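PDB 6H5L: similar to hydroxylamine oxidoreductase from Kuenenia stuttgartiensis, which probably acts as an oxidoreductase related to hydroxylamine oxidoreductase, carrying electrons through its c-type haems as part of a large reductase complex from an anammox bacterium. Local coordinates for residues D30-S35 and N57-P62; G39-Y44 and V410-A415; E75-C80 and E126-D131. All blocks are in the same frame, centred on the assembly; numbering follows the deposited sequence.

Contact 1 of 3, residues D30-S35 and N57-P62; sequences DNVGLS and NRHYEP. With HEC (heme c), chain C.
Asn31 and Arg58 bring the two backbones to 4.3 Å, CA to CA, where the irregular segment 30-35 runs beside helix 56-59 and the chain that follows it; Gly33 and His59 continue the pairing. Asn31 suits its place because one amide nitrogen offers two hydrogens. With CG anti to the backbone N (chi1 -179°), ND2 reaches the turning chain and donates to Tyr60 O at 3.1 Å, on a lone pair in the carbonyl plane. It also donates to Asn57 O, met from above that carbonyl's plane. His59 ND1 gives Gly33 O a nearly straight bond of 3.0 Å in the ring plane. Glu61, extended beyond CG, accepts Leu34 N through OE2 at 2.6 Å, tilted out of the carboxylate plane on the anti side. Val32 lays CG1 over the centre of one face of the Arg58 guanidinium, 3.7 Å from CZ. Arg58 NH1 binds Asp30 O weakly and Ala26 O as its stronger partner, while NE binds Gly37 O. Tyr60 OH donates to propionate oxygen O2A of the haem at 2.8 Å, and Arg357 of the second subunit bonds both this haem and Glu61 O. The contact is thus mostly polar, side chains of both segments pairing with main-chain atoms of the other, next to the residue that bonds the haem propionate.

Contact 2 of 3, residues G39-Y44 and V410-A415; sequences GPFTKY and VKELSA
Glu412 and Tyr44 lose the most surface here, and they meet through one hydrogen bond: Tyr44 OH donates to Glu412 OE1 at 3.1 Å, on the carboxylate's anti lone pair. The two side chains come from opposite directions, and the carboxylate lies at the edge of the tyrosine ring, in its plane at CD but turned 72° against it. Glu412 is bent at chi2 (-56°), which folds its methylene CG against the aromatic ring, 3.6 Å from Tyr44 CE1, while the acid end still reaches the hydroxyl. A residue with both an aliphatic stem and a polar tip therefore suits this place, just as tyrosine offers a ring to pack and a hydroxyl to donate. Beside it, the aliphatic chain of Lys411 passes the same hydroxyl, with CD 3.7 Å from Tyr44 OH.

Pro40 meets the glutamate stem from another direction; its carbonyl O lies 3.7 Å from Glu412 CG, and Pro40 CB makes a loose apolar contact, 4.5 Å from Leu413 CD2. Phe41 adds an apolar patch, with CZ 4.1 Å from Leu413 CD1; Leu405, which also touches Tyr44, and Pro182 pack on Phe41 too. Pro40 and Phe41 are the central residues of a type I beta turn from Gly39 to Thr42, a place where proline's fixed phi is well suited. Leu413 is the first residue to leave helix 406-412, and Ser414 N-caps the next helix, 415-418. The contact is a beta turn and the tyrosine after it docked on the C-terminal end of helix 406-412 and the first residue beyond it.

Contact 3 of 3, residues E75-C80 and E126-D131; sequences ERRDLC and EVHCFD. With HEC (heme c), chain D.
Two haem-attachment sites of the CxxCH type meet here, for Cys80 and Cys129 are each the first cysteine of such a motif. Cys129 SG is joined to CAB of its heme c by a covalent bond of 1.8 Å, and Cys80 SG is linked in the same way to a different heme c. Beside the two sites, one turn before Cys80, Arg77 packs against Phe130 and His128. Its guanidinium lies over the phenylalanine ring off-centre, a cation-pi contact with CZ 4.4 Å from the ring centroid and the planes 34° apart. Nearer the backbone, Arg77 CG comes to 3.6 Å from Phe130 CB, and Arg77 CB sits over the face of the His128 ring, a CH-pi contact 3.8 Å from its centroid. The chain, extended from CG to NE, can serve both rings at once. With only an alanine in its place, Phe130 would probably lose the cation and the methylene groups that pack against it.

The Phe130 ring has Cys80 SG at its edge, 4.3 Å from CD2, and Ile72 of helix 69-73 also packs on it. Glu75, whose positive phi ends that helix in a Schellman motif, brings its CA close to the far rim of the ring. His128 is the N-cap of helix 129-133: its ND1 accepts Phe130 N at 3.0 Å, close to the ring plane. Asp131 OD2 in turn accepts His128 N at 2.7 Å, while OD1 makes a salt bridge with Arg122. His128 and Asp131 form a capping box, at the start of the helix that carries a CxxCH haem-binding motif, as in multihaem cytochromes c.

Contacts 1 and 2 share the long loop between helices 22-28 and 51-54, and their centres lie about 20 Å apart. They touch where Arg58 NH2 of contact 1 meets Thr42 OG1 of contact 2 at 2.8 Å. Their segments alternate along the chain, so this loop is held both to nearby helix 56-59 and to distant helix 406-412. Contact 3 comes after contact 1 in sequence, within the span that contact 2 closes; its centre is about 25 Å from that of contact 1 and 43 Å from that of contact 2. One haem nevertheless joins contacts 1 and 3: Tyr60 bonds its propionate and Cys80 is joined to it by a thioether at CAB, so contact 1, though no atom of it touches contact 3, shares a haem with it.

Contact 1 of 3, residues D30-S35 and N57-P62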
loop_
_atom_site.group_PDB
_atom_site.type_symbol
_atom_site.label_atom_id
_atom_site.label_comp_id
_atom_site.label_asym_id
_atom_site.label_seq_id
_atom_site.Cartn_x
_atom_site.Cartn_y
_atom_site.Cartn_z
ATOM N N ASP A 30 -51.564 3.151 -30.495
ATOM C CA ASP A 30 -51.561 3.983 -31.694
ATOM C C ASP A 30 -51.237 5.430 -31.341
ATOM O O ASP A 30 -51.810 6.001 -30.408
ATOM C CB ASP A 30 -52.910 3.895 -32.405
ATOM C CG ASP A 30 -53.119 2.557 -33.086
ATOM O OD1 ASP A 30 -52.185 1.725 -33.072
ATOM O OD2 ASP A 30 -54.219 2.339 -33.636
ATOM N N ASN A 31 -50.309 6.020 -32.089
ATOM C CA ASN A 31 -49.757 7.322 -31.727
ATOM C C ASN A 31 -50.724 8.426 -32.127
ATOM O O ASN A 31 -50.779 8.838 -33.287
ATOM C CB ASN A 31 -48.396 7.539 -32.375
ATOM C CG ASN A 31 -47.775 8.874 -31.991
ATOM O OD1 ASN A 31 -47.912 9.865 -32.709
ATOM N ND2 ASN A 31 -47.095 8.907 -30.849
ATOM N N VAL A 32 -51.495 8.903 -31.155
ATOM C CA VAL A 32 -52.073 10.235 -31.228
ATOM C C VAL A 32 -50.973 11.184 -30.776
ATOM O O VAL A 32 -49.926 10.742 -30.290
ATOM C CB VAL A 32 -53.337 10.370 -30.360
ATOM C CG1 VAL A 32 -54.359 9.314 -30.748
ATOM C CG2 VAL A 32 -52.983 10.265 -28.887
ATOM N N GLY A 33 -51.172 12.481 -30.955
ATOM C CA GLY A 33 -50.208 13.418 -30.415
ATOM C C GLY A 33 -50.513 13.709 -28.962
ATOM O O GLY A 33 -50.821 12.795 -28.191
ATOM N N LEU A 34 -50.411 14.975 -28.569
ATOM C CA LEU A 34 -51.085 15.464 -27.377
ATOM C C LEU A 34 -52.518 15.872 -27.680
ATOM O O LEU A 34 -53.182 16.468 -26.826
ATOM C CB LEU A 34 -50.317 16.642 -26.772
ATOM C CG LEU A 34 -48.978 16.324 -26.107
ATOM C CD1 LEU A 34 -48.338 17.598 -25.584
ATOM C CD2 LEU A 34 -49.170 15.317 -24.985
ATOM N N SER A 35 -52.998 15.560 -28.886
ATOM C CA SER A 35 -54.312 15.957 -29.372
ATOM C C SER A 35 -55.445 15.132 -28.783
ATOM O O SER A 35 -56.612 15.455 -29.024
ATOM C CB SER A 35 -54.350 15.848 -30.900
ATOM O OG SER A 35 -54.041 14.529 -31.323
ATOM N N ASN A 57 -45.140 5.742 -26.950
ATOM C CA ASN A 57 -45.853 5.161 -28.086
ATOM C C ASN A 57 -47.158 5.895 -28.365
ATOM O O ASN A 57 -47.487 6.178 -29.523
ATOM C CB ASN A 57 -46.130 3.678 -27.838
ATOM C CG ASN A 57 -44.937 2.795 -28.156
ATOM O OD1 ASN A 57 -44.078 3.161 -28.960
ATOM N ND2 ASN A 57 -44.887 1.619 -27.540
ATOM N N ARG A 58 -47.906 6.222 -27.314
ATOM C CA ARG A 58 -49.213 6.837 -27.491
ATOM C C ARG A 58 -49.127 8.346 -27.689
ATOM O O ARG A 58 -49.966 8.915 -28.393
ATOM C CB ARG A 58 -50.106 6.511 -26.295
ATOM C CG ARG A 58 -51.480 7.168 -26.308
ATOM C CD ARG A 58 -52.405 6.553 -27.344
ATOM N NE ARG A 58 -53.749 7.117 -27.273
ATOM C CZ ARG A 58 -54.747 6.768 -28.077
ATOM N NH1 ARG A 58 -54.551 5.855 -29.018
ATOM N NH2 ARG A 58 -55.939 7.332 -27.942
ATOM N N HIS A 59 -48.130 9.012 -27.099
ATOM C CA HIS A 59 -48.189 10.462 -26.964
ATOM C C HIS A 59 -46.929 11.228 -27.349
ATOM O O HIS A 59 -46.933 12.459 -27.243
ATOM C CB HIS A 59 -48.562 10.840 -25.520
ATOM C CG HIS A 59 -49.966 10.477 -25.144
ATOM N ND1 HIS A 59 -51.064 10.937 -25.840
ATOM C CD2 HIS A 59 -50.451 9.708 -24.141
ATOM C CE1 HIS A 59 -52.164 10.458 -25.287
ATOM N NE2 HIS A 59 -51.821 9.713 -24.252
ATOM N N TYR A 60 -45.859 10.568 -27.782
ATOM C CA TYR A 60 -44.656 11.315 -28.127
ATOM C C TYR A 60 -44.838 12.055 -29.447
ATOM O O TYR A 60 -45.489 11.563 -30.372
ATOM C CB TYR A 60 -43.438 10.396 -28.208
ATOM C CG TYR A 60 -42.146 11.144 -28.453
ATOM C CD1 TYR A 60 -41.573 11.921 -27.456
ATOM C CD2 TYR A 60 -41.505 11.080 -29.683
ATOM C CE1 TYR A 60 -40.395 12.613 -27.674
ATOM C CE2 TYR A 60 -40.325 11.765 -29.910
ATOM C CZ TYR A 60 -39.775 12.530 -28.901
ATOM O OH TYR A 60 -38.602 13.215 -29.119
ATOM N N GLU A 61 -44.261 13.250 -29.524
ATOM C CA GLU A 61 -44.235 14.067 -30.726
ATOM C C GLU A 61 -42.803 14.489 -31.015
ATOM O O GLU A 61 -41.997 14.631 -30.090
ATOM C CB GLU A 61 -45.118 15.314 -30.577
ATOM C CG GLU A 61 -46.600 15.017 -30.426
ATOM C CD GLU A 61 -47.426 16.273 -30.227
ATOM O OE1 GLU A 61 -46.838 17.374 -30.210
ATOM O OE2 GLU A 61 -48.662 16.161 -30.087
ATOM N N PRO A 62 -42.459 14.696 -32.284
ATOM C CA PRO A 62 -41.071 15.022 -32.630
ATOM C C PRO A 62 -40.664 16.397 -32.119
ATOM O O PRO A 62 -41.495 17.261 -31.832
ATOM C CB PRO A 62 -41.065 14.981 -34.165
ATOM C CG PRO A 62 -42.285 14.204 -34.544
ATOM C CD PRO A 62 -43.294 14.509 -33.482
HETATM FE FE HEC C . -29.752 16.074 -29.689
HETATM C CHA HEC C . -32.542 17.108 -28.008
HETATM C CHB HEC C . -30.662 12.797 -29.191
HETATM C CHC HEC C . -27.289 15.077 -31.824
HETATM C CHD HEC C . -28.324 19.164 -29.429
HETATM N NA HEC C . -31.328 15.124 -28.795
HETATM C C1A HEC C . -32.350 15.746 -28.102
HETATM C C2A HEC C . -33.179 14.717 -27.502
HETATM C C3A HEC C . -32.657 13.528 -27.826
HETATM C C4A HEC C . -31.483 13.759 -28.646
HETATM C CMA HEC C . -33.198 12.143 -27.408
HETATM C CAA HEC C . -34.435 14.969 -26.634
HETATM C CBA HEC C . -35.721 14.788 -27.435
HETATM C CGA HEC C . -36.884 15.198 -26.567
HETATM O O1A HEC C . -36.642 15.775 -25.476
HETATM O O2A HEC C . -38.052 14.951 -26.963
HETATM N NB HEC C . -29.054 14.260 -30.327
HETATM C C1B HEC C . -29.664 13.040 -30.110
HETATM C C2B HEC C . -29.081 12.076 -31.022
HETATM C C3B HEC C . -28.143 12.705 -31.743
HETATM C C4B HEC C . -28.111 14.091 -31.324
HETATM C CMB HEC C . -29.473 10.582 -31.099
HETATM C CAB HEC C . -27.244 12.101 -32.845
HETATM C CBB HEC C . -28.070 11.705 -34.089
HETATM N NC HEC C . -28.063 16.944 -30.428
HETATM C C1C HEC C . -27.265 16.390 -31.408
HETATM C C2C HEC C . -26.484 17.452 -32.010
HETATM C C3C HEC C . -26.679 18.564 -31.274
HETATM C C4C HEC C . -27.733 18.280 -30.310
HETATM C CMC HEC C . -25.359 17.190 -33.042
HETATM C CAC HEC C . -26.000 19.945 -31.465
HETATM C CBC HEC C . -26.249 20.526 -32.875
HETATM N ND HEC C . -30.342 17.870 -28.822
HETATM C C1D HEC C . -29.592 19.041 -28.890
HETATM C C2D HEC C . -30.369 20.111 -28.299
HETATM C C3D HEC C . -31.691 19.471 -27.854
HETATM C C4D HEC C . -31.582 18.075 -28.221
HETATM C CMD HEC C . -29.955 21.588 -28.148
HETATM C CAD HEC C . -32.884 20.171 -27.165
HETATM C CBD HEC C . -34.022 20.295 -28.174
HETATM C CGD HEC C . -35.230 20.952 -27.560
HETATM O O1D HEC C . -36.262 21.073 -28.271
HETATM O O2D HEC C . -35.167 21.352 -26.370
#

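Contact 2 of 3, residues G39-Y44 and V410-A415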
loop_
_atom_site.group_PDB
_atom_site.type_symbol
_atom_site.label_atom_id
_atom_site.label_comp_id
_atom_site.label_asym_id
_atom_site.label_seq_id
_atom_site.Cartn_x
_atom_site.Cartn_y
_atom_site.Cartn_z
ATOM N N GLY A 39 -57.178 5.192 -23.681
ATOM C CA GLY A 39 -58.151 4.307 -23.091
ATOM C C GLY A 39 -59.527 4.475 -23.702
ATOM O O GLY A 39 -59.715 5.214 -24.672
ATOM N N PRO A 40 -60.521 3.785 -23.139
ATOM C CA PRO A 40 -61.888 3.892 -23.680
ATOM C C PRO A 40 -62.445 5.307 -23.682
ATOM O O PRO A 40 -63.337 5.606 -24.488
ATOM C CB PRO A 40 -62.697 2.966 -22.759
ATOM C CG PRO A 40 -61.882 2.855 -21.509
ATOM C CD PRO A 40 -60.457 2.903 -21.962
ATOM N N PHE A 41 -61.948 6.188 -22.814
ATOM C CA PHE A 41 -62.390 7.574 -22.759
ATOM C C PHE A 41 -61.369 8.523 -23.375
ATOM O O PHE A 41 -61.215 9.656 -22.909
ATOM C CB PHE A 41 -62.691 7.974 -21.315
ATOM C CG PHE A 41 -63.542 6.976 -20.579
ATOM C CD1 PHE A 41 -64.832 6.700 -21.004
ATOM C CD2 PHE A 41 -63.049 6.310 -19.471
ATOM C CE1 PHE A 41 -65.614 5.781 -20.333
ATOM C CE2 PHE A 41 -63.826 5.389 -18.798
ATOM C CZ PHE A 41 -65.110 5.124 -19.230
ATOM N N THR A 42 -60.662 8.072 -24.417
ATOM C CA THR A 42 -59.627 8.894 -25.037
ATOM C C THR A 42 -60.198 10.166 -25.652
ATOM O O THR A 42 -59.498 11.182 -25.740
ATOM C CB THR A 42 -58.880 8.082 -26.096
ATOM O OG1 THR A 42 -57.969 8.932 -26.804
ATOM C CG2 THR A 42 -59.857 7.454 -27.084
ATOM N N LYS A 43 -61.457 10.136 -26.075
ATOM C CA LYS A 43 -62.096 11.285 -26.703
ATOM C C LYS A 43 -62.667 12.280 -25.700
ATOM O O LYS A 43 -63.202 13.316 -26.113
ATOM C CB LYS A 43 -63.209 10.803 -27.635
ATOM C CG LYS A 43 -62.736 9.905 -28.771
ATOM C CD LYS A 43 -61.837 10.663 -29.738
ATOM C CE LYS A 43 -61.479 9.813 -30.947
ATOM N NZ LYS A 43 -60.693 10.573 -31.956
ATOM N N TYR A 44 -62.584 11.992 -24.404
ATOM C CA TYR A 44 -63.170 12.850 -23.385
ATOM C C TYR A 44 -62.158 13.768 -22.715
ATOM O O TYR A 44 -62.561 14.651 -21.951
ATOM C CB TYR A 44 -63.873 11.998 -22.320
ATOM C CG TYR A 44 -65.106 11.286 -22.831
ATOM C CD1 TYR A 44 -64.999 10.134 -23.599
ATOM C CD2 TYR A 44 -66.378 11.768 -22.544
ATOM C CE1 TYR A 44 -66.122 9.483 -24.068
ATOM C CE2 TYR A 44 -67.508 11.121 -23.008
ATOM C CZ TYR A 44 -67.375 9.980 -23.770
ATOM O OH TYR A 44 -68.493 9.328 -24.237
ATOM N N VAL A 410 -71.949 5.122 -20.299
ATOM C CA VAL A 410 -73.050 4.587 -21.097
ATOM C C VAL A 410 -72.666 4.530 -22.570
ATOM O O VAL A 410 -72.984 3.563 -23.274
ATOM C CB VAL A 410 -74.324 5.424 -20.876
ATOM C CG1 VAL A 410 -75.451 4.931 -21.774
ATOM C CG2 VAL A 410 -74.739 5.375 -19.416
ATOM N N LYS A 411 -71.970 5.559 -23.058
ATOM C CA LYS A 411 -71.696 5.648 -24.487
ATOM C C LYS A 411 -70.558 4.724 -24.911
ATOM O O LYS A 411 -70.597 4.155 -26.009
ATOM C CB LYS A 411 -71.382 7.091 -24.874
ATOM C CG LYS A 411 -71.787 7.433 -26.298
ATOM C CD LYS A 411 -70.789 8.362 -26.965
ATOM C CE LYS A 411 -71.099 8.513 -28.448
ATOM N NZ LYS A 411 -70.013 9.218 -29.185
ATOM N N GLU A 412 -69.539 4.558 -24.066
ATOM C CA GLU A 412 -68.341 3.827 -24.461
ATOM C C GLU A 412 -68.298 2.392 -23.957
ATOM O O GLU A 412 -67.601 1.566 -24.557
ATOM C CB GLU A 412 -67.083 4.556 -23.968
ATOM C CG GLU A 412 -66.993 6.018 -24.379
ATOM C CD GLU A 412 -67.074 6.221 -25.879
ATOM O OE1 GLU A 412 -67.743 7.183 -26.312
ATOM O OE2 GLU A 412 -66.468 5.422 -26.625
ATOM N N LEU A 413 -69.011 2.073 -22.884
ATOM C CA LEU A 413 -68.985 0.746 -22.290
ATOM C C LEU A 413 -70.307 0.032 -22.559
ATOM O O LEU A 413 -71.239 0.592 -23.143
ATOM C CB LEU A 413 -68.687 0.838 -20.792
ATOM C CG LEU A 413 -67.361 1.516 -20.437
ATOM C CD1 LEU A 413 -67.192 1.600 -18.931
ATOM C CD2 LEU A 413 -66.190 0.781 -21.071
ATOM N N SER A 414 -70.377 -1.226 -22.132
ATOM C CA SER A 414 -71.545 -2.064 -22.380
ATOM C C SER A 414 -71.608 -3.140 -21.301
ATOM O O SER A 414 -70.829 -3.132 -20.343
ATOM C CB SER A 414 -71.485 -2.672 -23.787
ATOM O OG SER A 414 -70.436 -3.623 -23.887
ATOM N N ALA A 415 -72.548 -4.077 -21.461
ATOM C CA ALA A 415 -72.608 -5.232 -20.574
ATOM C C ALA A 415 -71.406 -6.150 -20.745
ATOM O O ALA A 415 -71.111 -6.941 -19.843
ATOM C CB ALA A 415 -73.897 -6.018 -20.813
#

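Contact 3 of 3, residues E75-C80 and E126-D131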
loop_
_atom_site.group_PDB
_atom_site.type_symbol
_atom_site.label_atom_id
_atom_site.label_comp_id
_atom_site.label_asym_id
_atom_site.label_seq_id
_atom_site.Cartn_x
_atom_site.Cartn_y
_atom_site.Cartn_z
ATOM N N GLU A 75 -25.627 9.100 -40.390
ATOM C CA GLU A 75 -25.137 8.173 -39.365
ATOM C C GLU A 75 -23.969 8.765 -38.580
ATOM O O GLU A 75 -22.975 8.093 -38.300
ATOM C CB GLU A 75 -24.762 6.825 -39.984
ATOM C CG GLU A 75 -25.932 6.126 -40.664
ATOM C CD GLU A 75 -25.512 4.908 -41.460
ATOM O OE1 GLU A 75 -25.523 3.791 -40.897
ATOM O OE2 GLU A 75 -25.165 5.071 -42.648
ATOM N N ARG A 76 -24.094 10.042 -38.220
ATOM C CA ARG A 76 -23.048 10.741 -37.472
ATOM C C ARG A 76 -23.265 10.532 -35.972
ATOM O O ARG A 76 -23.704 11.417 -35.236
ATOM C CB ARG A 76 -23.033 12.219 -37.839
ATOM C CG ARG A 76 -22.701 12.491 -39.299
ATOM C CD ARG A 76 -21.330 11.944 -39.665
ATOM N NE ARG A 76 -20.276 12.515 -38.832
ATOM C CZ ARG A 76 -19.619 13.633 -39.122
ATOM N NH1 ARG A 76 -19.906 14.306 -40.229
ATOM N NH2 ARG A 76 -18.675 14.080 -38.305
ATOM N N ARG A 77 -22.955 9.310 -35.531
ATOM C CA ARG A 77 -23.002 9.009 -34.103
ATOM C C ARG A 77 -22.053 9.903 -33.316
ATOM O O ARG A 77 -22.343 10.267 -32.171
ATOM C CB ARG A 77 -22.663 7.539 -33.865
ATOM C CG ARG A 77 -23.641 6.563 -34.494
ATOM C CD ARG A 77 -23.146 5.130 -34.373
ATOM N NE ARG A 77 -24.191 4.162 -34.693
ATOM C CZ ARG A 77 -24.539 3.814 -35.928
ATOM N NH1 ARG A 77 -23.926 4.358 -36.970
ATOM N NH2 ARG A 77 -25.503 2.925 -36.122
ATOM N N ASP A 78 -20.924 10.277 -33.920
ATOM C CA ASP A 78 -19.944 11.101 -33.221
ATOM C C ASP A 78 -20.509 12.471 -32.870
ATOM O O ASP A 78 -20.209 13.014 -31.800
ATOM C CB ASP A 78 -18.682 11.249 -34.073
ATOM C CG ASP A 78 -18.957 11.928 -35.400
ATOM O OD1 ASP A 78 -20.009 11.644 -36.010
ATOM O OD2 ASP A 78 -18.123 12.751 -35.830
ATOM N N LEU A 79 -21.342 13.041 -33.745
ATOM C CA LEU A 79 -21.859 14.383 -33.497
ATOM C C LEU A 79 -22.874 14.403 -32.363
ATOM O O LEU A 79 -23.037 15.437 -31.705
ATOM C CB LEU A 79 -22.475 14.957 -34.774
ATOM C CG LEU A 79 -21.464 15.341 -35.856
ATOM C CD1 LEU A 79 -22.171 15.795 -37.123
ATOM C CD2 LEU A 79 -20.526 16.424 -35.341
ATOM N N CYS A 80 -23.571 13.287 -32.129
ATOM C CA CYS A 80 -24.445 13.194 -30.963
ATOM C C CYS A 80 -23.666 13.451 -29.684
ATOM O O CYS A 80 -24.118 14.198 -28.809
ATOM C CB CYS A 80 -25.109 11.817 -30.899
ATOM S SG CYS A 80 -25.748 11.183 -32.467
ATOM N N GLU A 126 -20.001 -0.866 -28.214
ATOM C CA GLU A 126 -20.645 0.098 -27.335
ATOM C C GLU A 126 -22.098 0.236 -27.764
ATOM O O GLU A 126 -22.449 -0.024 -28.917
ATOM C CB GLU A 126 -19.947 1.464 -27.367
ATOM C CG GLU A 126 -20.205 2.269 -28.634
ATOM C CD GLU A 126 -19.682 3.690 -28.538
ATOM O OE1 GLU A 126 -20.044 4.515 -29.404
ATOM O OE2 GLU A 126 -18.915 3.984 -27.596
ATOM N N VAL A 127 -22.938 0.642 -26.818
ATOM C CA VAL A 127 -24.333 0.969 -27.089
ATOM C C VAL A 127 -24.455 2.485 -27.059
ATOM O O VAL A 127 -24.246 3.113 -26.014
ATOM C CB VAL A 127 -25.280 0.308 -26.077
ATOM C CG1 VAL A 127 -26.730 0.640 -26.399
ATOM C CG2 VAL A 127 -25.058 -1.196 -26.048
ATOM N N HIS A 128 -24.792 3.069 -28.201
ATOM C CA HIS A 128 -24.701 4.503 -28.417
ATOM C C HIS A 128 -26.078 5.152 -28.338
ATOM O O HIS A 128 -27.113 4.482 -28.405
ATOM C CB HIS A 128 -24.065 4.789 -29.779
ATOM C CG HIS A 128 -23.563 6.189 -29.934
ATOM N ND1 HIS A 128 -24.365 7.223 -30.367
ATOM C CD2 HIS A 128 -22.340 6.726 -29.718
ATOM C CE1 HIS A 128 -23.659 8.337 -30.405
ATOM N NE2 HIS A 128 -22.426 8.062 -30.020
ATOM N N CYS A 129 -26.074 6.482 -28.184
ATOM C CA CYS A 129 -27.311 7.252 -28.265
ATOM C C CYS A 129 -28.055 6.960 -29.559
ATOM O O CYS A 129 -29.289 6.955 -29.591
ATOM C CB CYS A 129 -27.009 8.749 -28.164
ATOM S SG CYS A 129 -25.395 9.162 -27.460
ATOM N N PHE A 130 -27.309 6.722 -30.639
ATOM C CA PHE A 130 -27.918 6.351 -31.909
ATOM C C PHE A 130 -28.744 5.077 -31.771
ATOM O O PHE A 130 -29.831 4.967 -32.348
ATOM C CB PHE A 130 -26.825 6.170 -32.960
ATOM C CG PHE A 130 -27.245 6.539 -34.351
ATOM C CD1 PHE A 130 -27.878 5.616 -35.166
ATOM C CD2 PHE A 130 -26.988 7.804 -34.853
ATOM C CE1 PHE A 130 -28.259 5.952 -36.450
ATOM C CE2 PHE A 130 -27.364 8.147 -36.136
ATOM C CZ PHE A 130 -28.001 7.218 -36.935
ATOM N N ASP A 131 -28.241 4.106 -31.004
ATOM C CA ASP A 131 -28.904 2.808 -30.902
ATOM C C ASP A 131 -30.254 2.918 -30.199
ATOM O O ASP A 131 -31.204 2.208 -30.556
ATOM C CB ASP A 131 -27.999 1.817 -30.172
ATOM C CG ASP A 131 -26.702 1.549 -30.916
ATOM O OD1 ASP A 131 -26.751 1.282 -32.135
ATOM O OD2 ASP A 131 -25.627 1.611 -30.281
HETATM FE FE HEC D . -31.278 8.801 -23.802
HETATM C CHA HEC D . -34.306 9.999 -22.775
HETATM C CHB HEC D . -30.232 12.054 -24.396
HETATM C CHC HEC D . -28.319 7.651 -25.067
HETATM C CHD HEC D . -32.330 5.536 -23.351
HETATM N NA HEC D . -32.099 10.676 -23.600
HETATM C C1A HEC D . -33.393 10.937 -23.199
HETATM C C2A HEC D . -33.629 12.365 -23.281
HETATM C C3A HEC D . -32.498 12.932 -23.740
HETATM C C4A HEC D . -31.520 11.882 -23.942
HETATM C CMA HEC D . -32.210 14.425 -24.018
HETATM C CAA HEC D . -34.986 13.027 -22.918
HETATM C CBA HEC D . -34.876 14.204 -21.949
HETATM C CGA HEC D . -34.182 13.811 -20.673
HETATM O O1A HEC D . -34.607 12.816 -20.032
HETATM O O2A HEC D . -33.211 14.509 -20.287
HETATM N NB HEC D . -29.610 9.688 -24.613
HETATM C C1B HEC D . -29.352 11.042 -24.705
HETATM C C2B HEC D . -27.990 11.209 -25.170
HETATM C C3B HEC D . -27.465 9.995 -25.365
HETATM C C4B HEC D . -28.472 9.016 -25.009
HETATM C CMB HEC D . -27.304 12.568 -25.420
HETATM C CAB HEC D . -26.039 9.657 -25.856
HETATM C CBB HEC D . -24.994 10.003 -24.771
HETATM N NC HEC D . -30.483 6.942 -24.139
HETATM C C1C HEC D . -29.238 6.700 -24.686
HETATM C C2C HEC D . -28.997 5.273 -24.654
HETATM C C3C HEC D . -30.150 4.681 -24.314
HETATM C C4C HEC D . -31.078 5.720 -23.897
HETATM C CMC HEC D . -27.793 4.594 -25.345
HETATM C CAC HEC D . -30.412 3.156 -24.240
HETATM C CBC HEC D . -29.517 2.465 -23.192
HETATM N ND HEC D . -33.055 7.901 -23.219
HETATM C C1D HEC D . -33.208 6.534 -22.978
HETATM C C2D HEC D . -34.454 6.329 -22.270
HETATM C C3D HEC D . -35.057 7.724 -22.093
HETATM C C4D HEC D . -34.128 8.634 -22.714
HETATM C CMD HEC D . -35.064 5.000 -21.780
HETATM C CAD HEC D . -36.390 8.078 -21.408
HETATM C CBD HEC D . -37.515 7.720 -22.368
HETATM C CGD HEC D . -38.813 8.280 -21.857
HETATM O O1D HEC D . -38.845 8.762 -20.695
HETATM O O2D HEC D . -39.810 8.240 -22.620
#